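Lmaj004144AAA protein (Leishmania major, PDB 1Y63) probably catalyses reversible phosphate transfer between ATP and AMP as an adenylate kinase of the AK6 subfamily, with an additional ATPase activity linked to 18S rRNA maturation. Local coordinates at residues R71-M76 and E98-M103; E77-M80 and N85-V88. All blocks are in the same frame, centred on the assembly; numbering follows the deposited sequence.

Contact 1 of 2, residues R71-M76 and E98-M103; sequences RLLDFM and ERWFHM. With MN (manganese (II) ion), chain F.
L73 is the first residue of helix 66-80 within 71-76 to touch the indole of W100, which reaches out from the loop leading into strand 103-108. Its methyl CD2 lies 3.8 Å from W100 CH2, approaching the far corner of the six-membered ring obliquely. The carbonyl of the same residue also borders the indole: L73 O sits at the ring edge, in plane, 3.9 Å from W100 CZ2. One turn on, M76 makes the second and closer contact, with CB 3.6 Å from W100 CH2. Its chain runs straight through chi2 and then bends at chi3 (68°), which brings the terminal methyl CE back to 3.7 Å from W100 CZ3. M76 SD stands 5.2 Å from the centroid of the six-membered ring and 69° off its normal, an oblique Met-aromatic contact. M76 and W100 meet at about a right angle. On the loop side, the guanidinium of R99 lies with one face against W100 CD1, offset toward its rim, and W100 CB in turn rests over one face of the F101 ring. Away from this packing, E98 OE2 binds a manganese ion at 2.3 Å, a site to which A147 also belongs. No hydrogen bond joins 71-76 to 98-103; the indole N-H is instead taken by E77, which also pairs with R99. The benzo end of W100 is therefore held by apolar and sulfur contacts, while its polar edge is fixed by the next turn of the same helix.

Contact 2 of 2, residues E77-M80 and N85-V88; sequences EPIM and NHVV
The carbonyl of I79 stands over one face of the H86 imidazole, with I79 O 3.2 Å from H86 CE1 and 3.0 Å above the ring plane, offset toward the rim. I79 O is equally close to H86 NE2, but no hydrogen is available to share and the approach is carbonyl-over-ring packing. Beside it, the I79 methyl CG2 comes to 3.9 Å from H86 CD2. One residue on along the helix, M80 meets V88, two residues beyond H86 on the strand: its chain folds at chi2 (-57°) and chi3 (-61°), curling back toward the strand although its CB points away, and M80 SD lies 3.6 Å from V88 CG2. M80 SD also approaches the H86 ring obliquely, 5.3 Å from its centroid.

The imidazole is fixed from both nitrogens: ND1 hydrogen-bonds to N12, and NE2 shares a manganese ion with S82, whose hydroxyl also bonds I79 O. R83 also belongs to that metal site. N12 bonds M80 O as well, tying the end of helix 66-80 to the sheet. Strand 85-89 runs between parallel strands 37-41 and 12-16; H86 and I79 both touch L40, while V87 turns to the other side, against helix 23-33.

Contacts 1 and 2 lie about 7 Å apart, centre to centre, and use successive parts of helix 66-80. Along the chain the order is 71-76, 77-80, 85-88 and 98-103, with contact 2 lying within the span bridged by contact 1. They meet directly: E77 and M80 of contact 2 carry the junction with the W100 loop, M80 by packing on both W100 and F101. The last turns of the helix are thus packed against strand 85-89 and against the loop entering strand 103-108; strands 85-89 and 103-108 flank strand 12-16, the central strand of the five-stranded parallel sheet in this P-loop kinase fold.

Contact 1 of 2, residues R71-M76 and E98-M103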
# COMPACT_ATOMS: atom_id res chain seq x y z
N ARG A 71 -6.00 0.59 -17.30
CA ARG A 71 -7.15 1.46 -16.99
C ARG A 71 -7.07 2.04 -15.60
O ARG A 71 -7.44 3.21 -15.40
CB ARG A 71 -8.47 0.70 -17.18
CG ARG A 71 -8.81 0.49 -18.62
CD ARG A 71 -9.84 -0.61 -18.85
NE ARG A 71 -9.80 -1.10 -20.23
CZ ARG A 71 -10.19 -2.31 -20.62
NH1 ARG A 71 -10.65 -3.22 -19.76
NH2 ARG A 71 -10.11 -2.63 -21.90
N LEU A 72 -6.64 1.22 -14.63
CA LEU A 72 -6.42 1.71 -13.27
C LEU A 72 -5.39 2.84 -13.27
O LEU A 72 -5.57 3.87 -12.64
CB LEU A 72 -5.98 0.58 -12.33
CG LEU A 72 -5.53 1.02 -10.93
CD1 LEU A 72 -6.65 1.66 -10.14
CD2 LEU A 72 -4.95 -0.16 -10.18
N LEU A 73 -4.27 2.62 -13.95
CA LEU A 73 -3.22 3.64 -13.99
C LEU A 73 -3.68 4.93 -14.64
O LEU A 73 -3.36 6.02 -14.16
CB LEU A 73 -1.97 3.10 -14.68
CG LEU A 73 -1.29 1.87 -14.05
CD1 LEU A 73 -0.05 1.54 -14.86
CD2 LEU A 73 -0.92 1.99 -12.61
N ASP A 74 -4.46 4.83 -15.72
CA ASP A 74 -4.96 6.03 -16.37
C ASP A 74 -5.89 6.80 -15.44
O ASP A 74 -5.90 8.04 -15.45
CB ASP A 74 -5.71 5.67 -17.67
CG ASP A 74 -4.80 5.21 -18.80
OD1 ASP A 74 -3.57 5.40 -18.73
OD2 ASP A 74 -5.34 4.67 -19.78
N PHE A 75 -6.68 6.08 -14.64
CA PHE A 75 -7.58 6.67 -13.66
C PHE A 75 -6.80 7.39 -12.56
O PHE A 75 -7.15 8.51 -12.15
CB PHE A 75 -8.49 5.58 -13.06
CG PHE A 75 -9.56 6.11 -12.17
CD1 PHE A 75 -9.30 6.36 -10.82
CD2 PHE A 75 -10.84 6.33 -12.67
CE1 PHE A 75 -10.31 6.87 -9.99
CE2 PHE A 75 -11.87 6.83 -11.82
CZ PHE A 75 -11.59 7.09 -10.50
N MET A 76 -5.74 6.74 -12.08
CA MET A 76 -4.94 7.29 -10.99
C MET A 76 -4.00 8.43 -11.40
O MET A 76 -3.74 9.34 -10.61
CB MET A 76 -4.13 6.18 -10.32
CG MET A 76 -4.93 5.17 -9.56
SD MET A 76 -3.90 3.88 -8.88
CE MET A 76 -2.97 4.80 -7.63
N GLU A 98 7.43 4.16 -11.11
CA GLU A 98 8.33 4.71 -10.13
C GLU A 98 8.25 6.23 -10.07
O GLU A 98 8.47 6.81 -9.03
CB GLU A 98 9.76 4.26 -10.37
CG GLU A 98 10.03 2.82 -10.10
CD GLU A 98 11.50 2.49 -10.26
OE1 GLU A 98 12.31 3.06 -9.50
OE2 GLU A 98 11.84 1.70 -11.17
N ARG A 99 7.91 6.87 -11.18
CA ARG A 99 7.73 8.31 -11.24
C ARG A 99 6.80 8.86 -10.14
O ARG A 99 6.99 10.01 -9.68
CB ARG A 99 7.15 8.65 -12.63
CG ARG A 99 6.76 10.10 -12.83
CD ARG A 99 6.48 10.39 -14.28
NE ARG A 99 5.50 9.47 -14.83
CZ ARG A 99 4.18 9.61 -14.74
NH1 ARG A 99 3.66 10.66 -14.11
NH2 ARG A 99 3.38 8.69 -15.24
N TRP A 100 5.79 8.08 -9.78
CA TRP A 100 4.76 8.57 -8.84
C TRP A 100 5.24 8.69 -7.42
O TRP A 100 4.79 9.58 -6.70
CB TRP A 100 3.57 7.64 -8.83
CG TRP A 100 2.66 7.69 -10.03
CD1 TRP A 100 2.73 8.54 -11.09
CD2 TRP A 100 1.54 6.84 -10.26
NE1 TRP A 100 1.70 8.27 -11.97
CE2 TRP A 100 0.96 7.24 -11.47
CE3 TRP A 100 0.96 5.80 -9.52
CZ2 TRP A 100 -0.16 6.61 -11.98
CZ3 TRP A 100 -0.16 5.19 -10.03
CH2 TRP A 100 -0.70 5.58 -11.24
N PHE A 101 6.14 7.81 -6.98
CA PHE A 101 6.36 7.61 -5.54
C PHE A 101 7.70 8.08 -5.00
O PHE A 101 8.76 7.85 -5.61
CB PHE A 101 6.13 6.14 -5.14
CG PHE A 101 4.68 5.72 -5.27
CD1 PHE A 101 3.73 6.33 -4.47
CD2 PHE A 101 4.28 4.80 -6.20
CE1 PHE A 101 2.41 6.01 -4.57
CE2 PHE A 101 2.94 4.47 -6.30
CZ PHE A 101 2.01 5.05 -5.47
N HIS A 102 7.64 8.73 -3.84
CA HIS A 102 8.83 9.18 -3.13
C HIS A 102 9.22 8.30 -1.97
O HIS A 102 10.32 8.45 -1.45
CB HIS A 102 8.64 10.60 -2.65
CG HIS A 102 8.18 11.50 -3.73
ND1 HIS A 102 6.86 11.84 -3.90
CD2 HIS A 102 8.85 12.02 -4.78
CE1 HIS A 102 6.75 12.60 -4.98
NE2 HIS A 102 7.94 12.71 -5.54
N MET A 103 8.31 7.41 -1.57
CA MET A 103 8.50 6.49 -0.47
C MET A 103 7.59 5.28 -0.69
O MET A 103 6.42 5.43 -1.11
CB MET A 103 8.17 7.16 0.87
CG MET A 103 8.51 6.33 2.06
SD MET A 103 7.87 7.12 3.56
CE MET A 103 8.41 8.77 3.36
MN MN F . 11.23 -0.49 -11.58
O HOH W 1 10.05 -0.25 -12.02

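Contact 2 of 2, residues E77-M80 and N85-V88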
# COMPACT_ATOMS: atom_id res chain seq x y z
N GLU A 77 -3.52 8.40 -12.64
CA GLU A 77 -2.52 9.36 -13.08
C GLU A 77 -2.82 10.81 -12.72
O GLU A 77 -1.98 11.46 -12.11
CB GLU A 77 -2.25 9.20 -14.58
CG GLU A 77 -1.30 10.26 -15.17
CD GLU A 77 0.16 10.05 -14.81
OE1 GLU A 77 0.57 8.91 -14.48
OE2 GLU A 77 0.92 11.04 -14.92
N PRO A 78 -4.00 11.35 -13.11
CA PRO A 78 -4.24 12.76 -12.76
C PRO A 78 -4.23 13.05 -11.26
O PRO A 78 -3.76 14.13 -10.87
CB PRO A 78 -5.62 13.03 -13.37
CG PRO A 78 -6.25 11.70 -13.51
CD PRO A 78 -5.12 10.79 -13.88
N ILE A 79 -4.69 12.10 -10.44
CA ILE A 79 -4.64 12.28 -8.99
C ILE A 79 -3.18 12.34 -8.54
O ILE A 79 -2.77 13.20 -7.77
CB ILE A 79 -5.37 11.17 -8.26
CG1 ILE A 79 -6.82 11.05 -8.76
CG2 ILE A 79 -5.37 11.44 -6.78
CD1 ILE A 79 -7.46 9.70 -8.47
N MET A 80 -2.38 11.42 -9.06
CA MET A 80 -1.02 11.26 -8.55
C MET A 80 -0.12 12.44 -8.85
O MET A 80 0.83 12.68 -8.12
CB MET A 80 -0.41 9.96 -9.06
CG MET A 80 -1.18 8.74 -8.57
SD MET A 80 -1.30 8.62 -6.75
CE MET A 80 0.43 8.53 -6.30
N ASN A 85 -0.46 16.04 -1.18
CA ASN A 85 0.25 14.80 -0.93
C ASN A 85 -0.73 13.65 -0.94
O ASN A 85 -1.92 13.82 -0.68
CB ASN A 85 0.98 14.89 0.41
CG ASN A 85 1.82 16.16 0.54
OD1 ASN A 85 2.51 16.56 -0.40
ND2 ASN A 85 1.73 16.81 1.71
N HIS A 86 -0.25 12.49 -1.36
CA HIS A 86 -1.12 11.33 -1.52
C HIS A 86 -0.51 10.12 -0.86
O HIS A 86 0.70 9.89 -0.98
CB HIS A 86 -1.39 11.05 -3.01
CG HIS A 86 -1.86 12.27 -3.76
ND1 HIS A 86 -0.99 13.10 -4.44
CD2 HIS A 86 -3.09 12.83 -3.88
CE1 HIS A 86 -1.67 14.13 -4.94
NE2 HIS A 86 -2.95 13.98 -4.63
N VAL A 87 -1.35 9.36 -0.17
CA VAL A 87 -0.93 8.09 0.42
C VAL A 87 -1.76 7.00 -0.24
O VAL A 87 -2.99 6.93 -0.09
CB VAL A 87 -0.99 8.07 1.98
CG1 VAL A 87 -2.37 8.46 2.55
CG2 VAL A 87 -0.53 6.70 2.52
N VAL A 88 -1.09 6.19 -1.03
CA VAL A 88 -1.75 5.15 -1.81
C VAL A 88 -1.61 3.84 -1.04
O VAL A 88 -0.56 3.57 -0.44
CB VAL A 88 -1.10 5.01 -3.18
CG1 VAL A 88 -1.73 3.88 -3.96
CG2 VAL A 88 -1.26 6.31 -3.95